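Local structure of deseasin MCP-01 (Pseudoalteromonas sp., 3VV3) at residues G47-G52 against N171-G176; L223-T228 against S270-H275; G125-V130 against A280-S285. The protein degrades collagen as a serine protease of the subtilisin family, probably cutting peptide bonds with a Ser-His-Asp catalytic triad. All blocks are in the same frame, centred on the assembly; numbering follows the deposited sequence.

Interaction 1 (G47-G52 against N171-G176); sequences GVIDTG and NSWGGG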
ATOM      1  N   GLY A  47      -1.252 -16.931 -13.251  1.00  3.77           N
ATOM      2  CA  GLY A  47      -1.217 -15.583 -13.788  1.00  4.27           C
ATOM      3  C   GLY A  47      -1.282 -14.550 -12.681  1.00  5.92           C
ATOM      4  O   GLY A  47      -2.091 -14.674 -11.760  1.00  7.22           O
ATOM      5  N   VAL A  48      -0.422 -13.536 -12.766  1.00  4.74           N
ATOM      6  CA  VAL A  48      -0.439 -12.438 -11.796  1.00  4.69           C
ATOM      7  C   VAL A  48      -0.841 -11.159 -12.518  1.00  5.59           C
ATOM      8  O   VAL A  48      -0.132 -10.692 -13.409  1.00  4.56           O
ATOM      9  CB  VAL A  48       0.934 -12.254 -11.110  1.00  4.99           C
ATOM     10  CG1 VAL A  48       0.935 -11.002 -10.226  1.00  7.37           C
ATOM     11  CG2 VAL A  48       1.301 -13.497 -10.314  1.00  5.14           C
ATOM     12  N   ILE A  49      -2.002 -10.621 -12.142  1.00  3.89           N
ATOM     13  CA  ILE A  49      -2.536  -9.400 -12.741  1.00  3.86           C
ATOM     14  C   ILE A  49      -2.294  -8.247 -11.767  1.00  5.21           C
ATOM     15  O   ILE A  49      -2.914  -8.177 -10.697  1.00  4.94           O
ATOM     16  CB  ILE A  49      -4.035  -9.575 -13.063  1.00  5.17           C
ATOM     17  CG1 ILE A  49      -4.212 -10.746 -14.049  1.00  3.40           C
ATOM     18  CG2 ILE A  49      -4.632  -8.261 -13.607  1.00  5.51           C
ATOM     19  CD1 ILE A  49      -5.689 -11.108 -14.391  1.00  4.69           C
ATOM     20  N   ASP A  50      -1.364  -7.365 -12.114  1.00  3.92           N
ATOM     21  CA  ASP A  50      -0.823  -6.448 -11.120  1.00  6.52           C
ATOM     22  C   ASP A  50       0.046  -5.394 -11.804  1.00  6.55           C
ATOM     23  O   ASP A  50      -0.241  -4.984 -12.935  1.00  4.79           O
ATOM     24  CB  ASP A  50      -0.017  -7.270 -10.105  1.00  5.55           C
ATOM     25  CG  ASP A  50       0.000  -6.658  -8.706  1.00  9.57           C
ATOM     26  OD1 ASP A  50       0.524  -5.539  -8.532  1.00  9.05           O
ATOM     27  OD2 ASP A  50      -0.477  -7.324  -7.764  1.00  8.96           O
ATOM     28  N   THR A  51       1.101  -4.954 -11.122  1.00  5.90           N
ATOM     29  CA  THR A  51       2.019  -3.971 -11.694  1.00  5.54           C
ATOM     30  C   THR A  51       3.079  -4.616 -12.584  1.00  5.94           C
ATOM     31  O   THR A  51       3.986  -3.929 -13.064  1.00  5.67           O
ATOM     32  CB  THR A  51       2.771  -3.182 -10.599  1.00  6.18           C
ATOM     33  OG1 THR A  51       3.604  -4.077  -9.857  1.00  6.55           O
ATOM     34  CG2 THR A  51       1.799  -2.494  -9.648  1.00  7.07           C
ATOM     35  N   GLY A  52       2.981  -5.929 -12.772  1.00  5.64           N
ATOM     36  CA  GLY A  52       3.960  -6.668 -13.554  1.00  4.04           C
ATOM     37  C   GLY A  52       4.659  -7.751 -12.740  1.00  6.38           C
ATOM     38  O   GLY A  52       4.299  -8.016 -11.593  1.00  5.85           O
ATOM     39  N   ASN A 171      -5.223 -11.836  -7.998  1.00  4.54           N
ATOM     40  CA  ASN A 171      -5.713 -10.474  -8.155  1.00  5.98           C
ATOM     41  C   ASN A 171      -5.609  -9.681  -6.865  1.00  4.42           C
ATOM     42  O   ASN A 171      -6.593  -9.537  -6.131  1.00  6.46           O
ATOM     43  CB  ASN A 171      -7.152 -10.496  -8.671  1.00  4.58           C
ATOM     44  CG  ASN A 171      -7.277 -11.264  -9.969  1.00  6.52           C
ATOM     45  OD1 ASN A 171      -7.557 -12.470  -9.974  1.00 10.75           O
ATOM     46  ND2 ASN A 171      -7.027 -10.584 -11.074  1.00  3.58           N
ATOM     47  N   SER A 172      -4.398  -9.202  -6.592  1.00  5.12           N
ATOM     48  CA  SER A 172      -4.104  -8.413  -5.393  1.00  6.90           C
ATOM     49  C   SER A 172      -4.337  -6.940  -5.673  1.00  9.31           C
ATOM     50  O   SER A 172      -3.409  -6.123  -5.632  1.00  8.64           O
ATOM     51  CB  SER A 172      -2.660  -8.641  -4.949  1.00  3.89           C
ATOM     52  OG  SER A 172      -2.484  -9.967  -4.469  1.00  5.90           O
ATOM     53  N   TRP A 173      -5.586  -6.617  -5.987  1.00  7.86           N
ATOM     54  CA  TRP A 173      -5.980  -5.265  -6.342  1.00  7.32           C
ATOM     55  C   TRP A 173      -7.470  -5.117  -6.113  1.00  7.11           C
ATOM     56  O   TRP A 173      -8.188  -6.108  -5.986  1.00  8.15           O
ATOM     57  CB  TRP A 173      -5.632  -4.936  -7.805  1.00  6.89           C
ATOM     58  CG  TRP A 173      -6.165  -5.913  -8.844  1.00  7.09           C
ATOM     59  CD1 TRP A 173      -5.535  -7.036  -9.310  1.00  9.55           C
ATOM     60  CD2 TRP A 173      -7.410  -5.831  -9.556  1.00  7.93           C
ATOM     61  NE1 TRP A 173      -6.317  -7.661 -10.255  1.00 10.98           N
ATOM     62  CE2 TRP A 173      -7.470  -6.941 -10.424  1.00  9.37           C
ATOM     63  CE3 TRP A 173      -8.480  -4.932  -9.539  1.00 10.95           C
ATOM     64  CZ2 TRP A 173      -8.561  -7.182 -11.260  1.00 10.39           C
ATOM     65  CZ3 TRP A 173      -9.563  -5.168 -10.380  1.00 10.95           C
ATOM     66  CH2 TRP A 173      -9.593  -6.284 -11.221  1.00 10.15           C
ATOM     67  N   GLY A 174      -7.936  -3.877  -6.057  1.00  9.09           N
ATOM     68  CA  GLY A 174      -9.356  -3.624  -5.927  1.00  9.21           C
ATOM     69  C   GLY A 174      -9.661  -2.158  -6.143  1.00 10.08           C
ATOM     70  O   GLY A 174      -8.756  -1.324  -6.156  1.00  8.17           O
ATOM     71  N   GLY A 175     -10.938  -1.851  -6.330  1.00  8.10           N
ATOM     72  CA  GLY A 175     -11.369  -0.477  -6.488  1.00  8.13           C
ATOM     73  C   GLY A 175     -12.594  -0.394  -7.368  1.00  9.07           C
ATOM     74  O   GLY A 175     -12.877  -1.308  -8.147  1.00 11.46           O
ATOM     75  N   GLY A 176     -13.343   0.692  -7.222  1.00  7.56           N
ATOM     76  CA  GLY A 176     -14.473   0.958  -8.094  1.00  8.67           C
ATOM     77  C   GLY A 176     -15.723   0.214  -7.683  1.00  9.87           C
ATOM     78  O   GLY A 176     -15.765  -0.456  -6.651  1.00 10.32           O
TER
HETATM   79  O   HOH W   1      -2.118  -9.384  -8.314  1.00  5.12           O
HETATM   80  O   HOH W   2      -1.753  -4.478  -7.486  1.00 28.27           O
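Asp50 and Ser172 meet at what is probably the catalytic site of this subtilisin-like fold, where the C-terminal end of strand 45-50 meets the loop that follows the neighbouring strand 166-171. Asp50 OD1 is hydrogen-bonded to His105 ND1, and with Ser270 the three residues fit a Ser-His-Asp triad. No direct hydrogen bond joins 47-52 to 171-176; two waters bridge them instead. The first water accepts from Ser172 N (2.9 Å) and is bonded to both Ile49 O (2.8 Å) and Asp50 OD2 (2.7 Å). The second donates to Ser172 O (3.0 Å) and, weakly, to Asp50 OD1. With CG anti to the backbone N (chi1 -150°), the carboxylate of Asp50 comes closer to the loop than its CB direction suggests, and OD2 lies 3.8 Å from Ser172 CB. Its rotation is fixed further by Thr51 N, which donates to the anti lone pair of OD1 at 2.7 Å. Ser172 is the centre of an inverse gamma turn, after which the side chain of Trp173 turns back toward Ile49. The indole packs edge-to-face with Phe137, while CG2 of Ile49 lies against its nitrogen side. Trp173 CD1 is 3.2 Å from Ile49 O, but the angle at Trp173 NE1 is too poor for a hydrogen bond to that same carbonyl.

Interaction 2 (L223-T228 against S270-H275); sequences LSIAST and SMATPH
Ala272 presents its methyl to strand 223-228 and carries most of the apolar packing. Its CB touches Ile225 CG2 at 3.7 Å and, farther along the strand, Ser227 CB at 4.1 Å. In Ile225, chi1 of -56° sets CG1 beside the backbone N and leaves CG2, anti to that N, to meet the helix; the end of the side chain leads away, and Ile225 also packs on Val197 and Met247 of the neighbouring strands. The small methyl of Ala272 is consistent with the close approach of the segment axes, 7.1 Å, at 116° between their directions. Polar groups take part only by van der Waals contact: Ala226 O lies 3.7 Å from Ala272 CB, and Thr273 OG1 lies 4.1 Å from Ile225 CB. The hydroxyls of Thr273 and Ser227 have other partners, Thr269 O and Ser235 OG, and no hydrogen bond crosses between strand and helix. Within the helix, Pro274 marks a kink, its N having no bond to the preceding turn. A helix packed on the parallel sheet with Ser270 near its N-terminal end, in the sequence Ser-Met-Ala-Thr-Pro and weakly hydrogen-bonded to His105 NE2, is typical of the nucleophile helix of subtilisins.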
ATOM      1  N   LEU A 223     -12.538 -16.390  -5.406  1.00  3.30           N
ATOM      2  CA  LEU A 223     -12.188 -16.808  -4.057  1.00  4.85           C
ATOM      3  C   LEU A 223     -11.604 -15.587  -3.348  1.00  3.66           C
ATOM      4  O   LEU A 223     -10.532 -15.117  -3.703  1.00  6.36           O
ATOM      5  CB  LEU A 223     -11.202 -17.978  -4.105  1.00  5.24           C
ATOM      6  CG  LEU A 223     -10.566 -18.475  -2.799  1.00  5.66           C
ATOM      7  CD1 LEU A 223     -11.618 -18.778  -1.742  1.00  6.48           C
ATOM      8  CD2 LEU A 223      -9.694 -19.694  -3.062  1.00  5.22           C
ATOM      9  N   SER A 224     -12.347 -15.058  -2.375  1.00  5.70           N
ATOM     10  CA  SER A 224     -12.049 -13.764  -1.756  1.00  6.57           C
ATOM     11  C   SER A 224     -11.346 -13.959  -0.433  1.00  5.69           C
ATOM     12  O   SER A 224     -11.836 -14.694   0.430  1.00  7.56           O
ATOM     13  CB  SER A 224     -13.336 -12.954  -1.509  1.00 10.54           C
ATOM     14  OG  SER A 224     -13.982 -12.652  -2.723  1.00 23.59           O
ATOM     15  N   ILE A 225     -10.222 -13.271  -0.258  1.00  4.11           N
ATOM     16  CA  ILE A 225      -9.307 -13.594   0.836  1.00  5.01           C
ATOM     17  C   ILE A 225      -9.094 -12.450   1.833  1.00  6.42           C
ATOM     18  O   ILE A 225      -8.710 -11.349   1.449  1.00  6.08           O
ATOM     19  CB  ILE A 225      -7.945 -14.043   0.263  1.00  4.39           C
ATOM     20  CG1 ILE A 225      -8.141 -15.230  -0.697  1.00  4.31           C
ATOM     21  CG2 ILE A 225      -6.971 -14.373   1.384  1.00  6.38           C
ATOM     22  CD1 ILE A 225      -8.913 -16.384  -0.086  1.00  4.67           C
ATOM     23  N   ALA A 226      -9.355 -12.725   3.112  1.00  5.35           N
ATOM     24  CA  ALA A 226      -9.022 -11.795   4.191  1.00  4.34           C
ATOM     25  C   ALA A 226      -7.610 -12.092   4.667  1.00  6.02           C
ATOM     26  O   ALA A 226      -7.068 -13.177   4.404  1.00  5.52           O
ATOM     27  CB  ALA A 226     -10.022 -11.930   5.351  1.00  4.92           C
ATOM     28  N   SER A 227      -7.022 -11.144   5.391  1.00  4.25           N
ATOM     29  CA  SER A 227      -5.655 -11.279   5.873  1.00  5.72           C
ATOM     30  C   SER A 227      -5.599 -11.675   7.349  1.00  6.29           C
ATOM     31  O   SER A 227      -6.394 -11.202   8.160  1.00  5.90           O
ATOM     32  CB  SER A 227      -4.898  -9.960   5.669  1.00  6.03           C
ATOM     33  OG  SER A 227      -3.602 -10.030   6.242  1.00  4.88           O
ATOM     34  N   THR A 228      -4.643 -12.538   7.681  1.00  6.27           N
ATOM     35  CA  THR A 228      -4.368 -12.919   9.069  1.00  4.92           C
ATOM     36  C   THR A 228      -2.936 -12.565   9.452  1.00  6.58           C
ATOM     37  O   THR A 228      -2.085 -12.314   8.584  1.00  4.65           O
ATOM     38  CB  THR A 228      -4.607 -14.431   9.300  1.00  6.78           C
ATOM     39  OG1 THR A 228      -3.721 -15.200   8.470  1.00  7.05           O
ATOM     40  CG2 THR A 228      -6.043 -14.797   8.970  1.00  7.85           C
ATOM     41  N   SER A 270      -3.469  -7.945  -0.087  1.00  4.16           N
ATOM     42  CA  SER A 270      -2.702  -8.208  -1.303  1.00  7.72           C
ATOM     43  C   SER A 270      -1.616  -9.259  -1.087  1.00  6.06           C
ATOM     44  O   SER A 270      -1.189  -9.914  -2.029  1.00  5.05           O
ATOM     45  CB  SER A 270      -2.059  -6.921  -1.826  1.00  8.45           C
ATOM     46  OG  SER A 270      -3.030  -6.072  -2.404  1.00 17.53           O
ATOM     47  N   MET A 271      -1.168  -9.403   0.153  1.00  5.39           N
ATOM     48  CA  MET A 271      -0.137 -10.387   0.505  1.00  4.18           C
ATOM     49  C   MET A 271      -0.759 -11.726   0.902  1.00  5.10           C
ATOM     50  O   MET A 271      -0.137 -12.784   0.760  1.00  5.29           O
ATOM     51  CB  MET A 271       0.743  -9.854   1.652  1.00  4.62           C
ATOM     52  CG  MET A 271       1.749  -8.765   1.256  1.00  6.96           C
ATOM     53  SD  MET A 271       1.015  -7.189   0.738  1.00  8.14           S
ATOM     54  CE  MET A 271       1.405  -7.234  -1.015  1.00 10.53           C
ATOM     55  N   ALA A 272      -1.988 -11.678   1.407  1.00  4.98           N
ATOM     56  CA  ALA A 272      -2.713 -12.895   1.767  1.00  4.33           C
ATOM     57  C   ALA A 272      -3.131 -13.653   0.504  1.00  5.05           C
ATOM     58  O   ALA A 272      -3.037 -14.879   0.430  1.00  4.96           O
ATOM     59  CB  ALA A 272      -3.949 -12.545   2.613  1.00  4.66           C
ATOM     60  N   THR A 273      -3.598 -12.901  -0.487  1.00  3.41           N
ATOM     61  CA  THR A 273      -4.076 -13.462  -1.745  1.00  4.68           C
ATOM     62  C   THR A 273      -3.090 -14.439  -2.414  1.00  4.65           C
ATOM     63  O   THR A 273      -3.485 -15.555  -2.784  1.00  4.69           O
ATOM     64  CB  THR A 273      -4.517 -12.308  -2.679  1.00  4.13           C
ATOM     65  OG1 THR A 273      -5.619 -11.630  -2.057  1.00  7.28           O
ATOM     66  CG2 THR A 273      -4.953 -12.807  -4.049  1.00  5.01           C
ATOM     67  N   PRO A 274      -1.811 -14.046  -2.554  1.00  5.13           N
ATOM     68  CA  PRO A 274      -0.851 -14.962  -3.193  1.00  5.02           C
ATOM     69  C   PRO A 274      -0.490 -16.203  -2.370  1.00  6.07           C
ATOM     70  O   PRO A 274      -0.041 -17.178  -2.964  1.00  5.55           O
ATOM     71  CB  PRO A 274       0.382 -14.076  -3.442  1.00  5.16           C
ATOM     72  CG  PRO A 274       0.260 -12.974  -2.434  1.00  5.67           C
ATOM     73  CD  PRO A 274      -1.230 -12.702  -2.364  1.00  4.89           C
ATOM     74  N   HIS A 275      -0.673 -16.194  -1.048  1.00  4.57           N
ATOM     75  CA  HIS A 275      -0.537 -17.457  -0.319  1.00  4.98           C
ATOM     76  C   HIS A 275      -1.593 -18.437  -0.829  1.00  5.60           C
ATOM     77  O   HIS A 275      -1.312 -19.625  -1.045  1.00  5.11           O
ATOM     78  CB  HIS A 275      -0.676 -17.268   1.198  1.00  6.04           C
ATOM     79  CG  HIS A 275       0.495 -16.577   1.829  1.00  4.83           C
ATOM     80  ND1 HIS A 275       1.582 -17.258   2.342  1.00  8.50           N
ATOM     81  CD2 HIS A 275       0.754 -15.261   2.014  1.00  3.03           C
ATOM     82  CE1 HIS A 275       2.455 -16.389   2.820  1.00  4.22           C
ATOM     83  NE2 HIS A 275       1.973 -15.169   2.635  1.00 10.76           N
TER

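Interaction 3 (G125-V130 against A280-S285); sequences GVNHDV and AALVLS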
ATOM      1  N   GLY A 125       8.600 -19.351  -2.274  1.00  9.52           N
ATOM      2  CA  GLY A 125       7.156 -19.221  -2.347  1.00  6.55           C
ATOM      3  C   GLY A 125       6.435 -20.456  -1.843  1.00  8.81           C
ATOM      4  O   GLY A 125       7.064 -21.443  -1.450  1.00  9.32           O
ATOM      5  N   VAL A 126       5.109 -20.414  -1.858  1.00  3.83           N
ATOM      6  CA  VAL A 126       4.338 -21.603  -1.512  1.00  5.66           C
ATOM      7  C   VAL A 126       4.754 -22.744  -2.447  1.00  7.85           C
ATOM      8  O   VAL A 126       4.790 -23.910  -2.042  1.00  8.08           O
ATOM      9  CB  VAL A 126       2.817 -21.369  -1.627  1.00  5.91           C
ATOM     10  CG1 VAL A 126       2.047 -22.640  -1.264  1.00  7.43           C
ATOM     11  CG2 VAL A 126       2.378 -20.203  -0.735  1.00  7.28           C
ATOM     12  N   ASN A 127       5.058 -22.393  -3.695  1.00  7.52           N
ATOM     13  CA  ASN A 127       5.678 -23.318  -4.645  1.00  7.42           C
ATOM     14  C   ASN A 127       7.167 -23.049  -4.754  1.00  9.00           C
ATOM     15  O   ASN A 127       7.580 -21.891  -4.881  1.00  7.78           O
ATOM     16  CB  ASN A 127       5.064 -23.165  -6.044  1.00  7.27           C
ATOM     17  CG  ASN A 127       3.572 -23.400  -6.053  1.00  7.88           C
ATOM     18  OD1 ASN A 127       3.108 -24.515  -6.275  1.00  8.24           O
ATOM     19  ND2 ASN A 127       2.810 -22.347  -5.796  1.00  6.19           N
ATOM     20  N   HIS A 128       7.982 -24.106  -4.710  1.00 10.06           N
ATOM     21  CA  HIS A 128       9.402 -23.970  -5.032  1.00  8.66           C
ATOM     22  C   HIS A 128       9.565 -23.864  -6.535  1.00  9.29           C
ATOM     23  O   HIS A 128      10.471 -23.195  -7.029  1.00  8.38           O
ATOM     24  CB  HIS A 128      10.194 -25.194  -4.578  1.00  9.50           C
ATOM     25  CG  HIS A 128      10.253 -25.360  -3.098  1.00 12.31           C
ATOM     26  ND1 HIS A 128      11.264 -26.061  -2.470  1.00 12.19           N
ATOM     27  CD2 HIS A 128       9.434 -24.916  -2.117  1.00 10.52           C
ATOM     28  CE1 HIS A 128      11.057 -26.043  -1.166  1.00 13.29           C
ATOM     29  NE2 HIS A 128       9.958 -25.353  -0.925  1.00 11.03           N
ATOM     30  N   ASP A 129       8.689 -24.563  -7.249  1.00  9.58           N
ATOM     31  CA  ASP A 129       8.701 -24.598  -8.707  1.00 10.51           C
ATOM     32  C   ASP A 129       7.287 -24.378  -9.231  1.00  6.87           C
ATOM     33  O   ASP A 129       6.343 -25.006  -8.763  1.00  9.41           O
ATOM     34  CB  ASP A 129       9.225 -25.951  -9.192  1.00 12.84           C
ATOM     35  CG  ASP A 129      10.628 -26.240  -8.692  1.00 15.98           C
ATOM     36  OD1 ASP A 129      11.583 -25.616  -9.199  1.00 19.18           O
ATOM     37  OD2 ASP A 129      10.769 -27.078  -7.783  1.00 23.04           O
ATOM     38  N   VAL A 130       7.156 -23.474 -10.195  1.00  9.92           N
ATOM     39  CA  VAL A 130       5.868 -23.111 -10.773  1.00  8.02           C
ATOM     40  C   VAL A 130       6.194 -22.189 -11.940  1.00  7.96           C
ATOM     41  O   VAL A 130       7.336 -21.752 -12.072  1.00  9.38           O
ATOM     42  CB  VAL A 130       4.969 -22.391  -9.725  1.00  8.25           C
ATOM     43  CG1 VAL A 130       5.551 -21.018  -9.362  1.00  9.65           C
ATOM     44  CG2 VAL A 130       3.521 -22.270 -10.212  1.00  8.83           C
ATOM     45  N   ALA A 280      -3.276 -22.889  -4.267  1.00  4.24           N
ATOM     46  CA  ALA A 280      -4.086 -23.463  -5.336  1.00  5.08           C
ATOM     47  C   ALA A 280      -3.184 -24.127  -6.365  1.00  5.76           C
ATOM     48  O   ALA A 280      -3.450 -25.254  -6.801  1.00  6.88           O
ATOM     49  CB  ALA A 280      -4.968 -22.396  -5.999  1.00  5.85           C
ATOM     50  N   ALA A 281      -2.121 -23.430  -6.761  1.00  5.52           N
ATOM     51  CA  ALA A 281      -1.171 -23.989  -7.726  1.00  5.23           C
ATOM     52  C   ALA A 281      -0.508 -25.257  -7.188  1.00  7.63           C
ATOM     53  O   ALA A 281      -0.307 -26.222  -7.930  1.00  5.63           O
ATOM     54  CB  ALA A 281      -0.126 -22.957  -8.115  1.00  6.13           C
ATOM     55  N   LEU A 282      -0.164 -25.255  -5.900  1.00  5.83           N
ATOM     56  CA  LEU A 282       0.451 -26.437  -5.289  1.00  7.17           C
ATOM     57  C   LEU A 282      -0.503 -27.633  -5.300  1.00  7.60           C
ATOM     58  O   LEU A 282      -0.102 -28.762  -5.614  1.00  8.71           O
ATOM     59  CB  LEU A 282       0.934 -26.138  -3.858  1.00  6.74           C
ATOM     60  CG  LEU A 282       1.916 -27.175  -3.289  1.00  6.74           C
ATOM     61  CD1 LEU A 282       3.131 -27.285  -4.205  1.00  7.39           C
ATOM     62  CD2 LEU A 282       2.358 -26.797  -1.885  1.00  8.12           C
ATOM     63  N   VAL A 283      -1.768 -27.383  -4.980  1.00  6.67           N
ATOM     64  CA  VAL A 283      -2.796 -28.419  -5.041  1.00  5.83           C
ATOM     65  C   VAL A 283      -2.887 -29.006  -6.456  1.00  9.21           C
ATOM     66  O   VAL A 283      -2.983 -30.217  -6.631  1.00  8.34           O
ATOM     67  CB  VAL A 283      -4.179 -27.874  -4.613  1.00  6.79           C
ATOM     68  CG1 VAL A 283      -5.279 -28.865  -4.964  1.00  6.49           C
ATOM     69  CG2 VAL A 283      -4.199 -27.549  -3.109  1.00  6.12           C
ATOM     70  N   LEU A 284      -2.845 -28.139  -7.463  1.00  5.86           N
ATOM     71  CA  LEU A 284      -2.984 -28.591  -8.846  1.00  8.00           C
ATOM     72  C   LEU A 284      -1.745 -29.348  -9.322  1.00 10.06           C
ATOM     73  O   LEU A 284      -1.763 -29.969 -10.388  1.00 13.14           O
ATOM     74  CB  LEU A 284      -3.278 -27.409  -9.767  1.00  6.65           C
ATOM     75  CG  LEU A 284      -4.675 -26.799  -9.635  1.00  7.29           C
ATOM     76  CD1 LEU A 284      -4.749 -25.467 -10.396  1.00  7.48           C
ATOM     77  CD2 LEU A 284      -5.724 -27.769 -10.153  1.00  6.95           C
ATOM     78  N   SER A 285      -0.667 -29.304  -8.542  1.00  9.07           N
ATOM     79  CA  SER A 285       0.510 -30.117  -8.872  1.00  9.06           C
ATOM     80  C   SER A 285       0.318 -31.541  -8.355  1.00 12.54           C
ATOM     81  O   SER A 285       1.046 -32.459  -8.749  1.00 13.93           O
ATOM     82  CB  SER A 285       1.803 -29.509  -8.310  1.00  9.65           C
ATOM     83  OG  SER A 285       1.916 -29.747  -6.911  1.00  8.18           O
TER
HETATM   84  O   HOH W   3       2.770 -26.057  -8.541  1.00  9.24           O
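Asn127 reaches from the loop 125-130 to the helix at Ala281 and Leu282, its CG anti to its own carbonyl carbon (chi1 -58°) and its amide turned well out of line with the chain (chi2 -92°). This turn puts ND2 beside Ala281 CB (3.8 Å), where it donates to Ile113 O and Gly278 O. OD1 comes 3.4 Å from Leu282 N, at an angle too poor for a hydrogen bond. A water donates to Asn127 OD1 (2.8 Å) and, weakly, to Ala281 O. With CG anti to the backbone N (chi1 -164°), Leu282 turns CD1 to Asn127 OD1 (3.5 Å) and CD2 to Val126 CG1 (4.2 Å). Val130 CG2 adds a looser touch on Ala281 CB. One turn on, Ser285 OG donates to Leu282 O (2.6 Å) in the carbonyl plane. Replacing Asn127 by a leucine would probably leave Ile113 O and Gly278 O without their side-chain donor and the bridging water without its stronger acceptor. The chemistry is thus mixed: the Asn127 amide packs against Ala281 and Leu282 along with the methyls of Val126 and Val130, while its buried ND2 serves two backbone carbonyls and OD1 takes a water that reaches on, weakly, to Ala281 O.

How the interactions relate
Interactions 2 and 3 share helix 269-284, and interaction 1 touches it through Ser172. The helix start packs on strand 222-228 in interaction 2, and its C-terminal part meets the 125-130 loop in interaction 3, their centres about 16 Å apart; His275 O touches Val126 CG2 where the two adjoin. Interactions 1 and 2, centres about 12 Å apart, reach the same parallel sheet and are linked by a probable hydrogen bond between Ser172 OG and Ser270 O. Interactions 1 and 3 lie on opposite sides of the chain's centre, their centres about 19 Å apart, and their segments alternate in sequence. Interaction 1 closes before interaction 2 opens; interaction 2 falls between the segments of interaction 3. Asp50 and Ser270, far apart in sequence, probably belong to one triad.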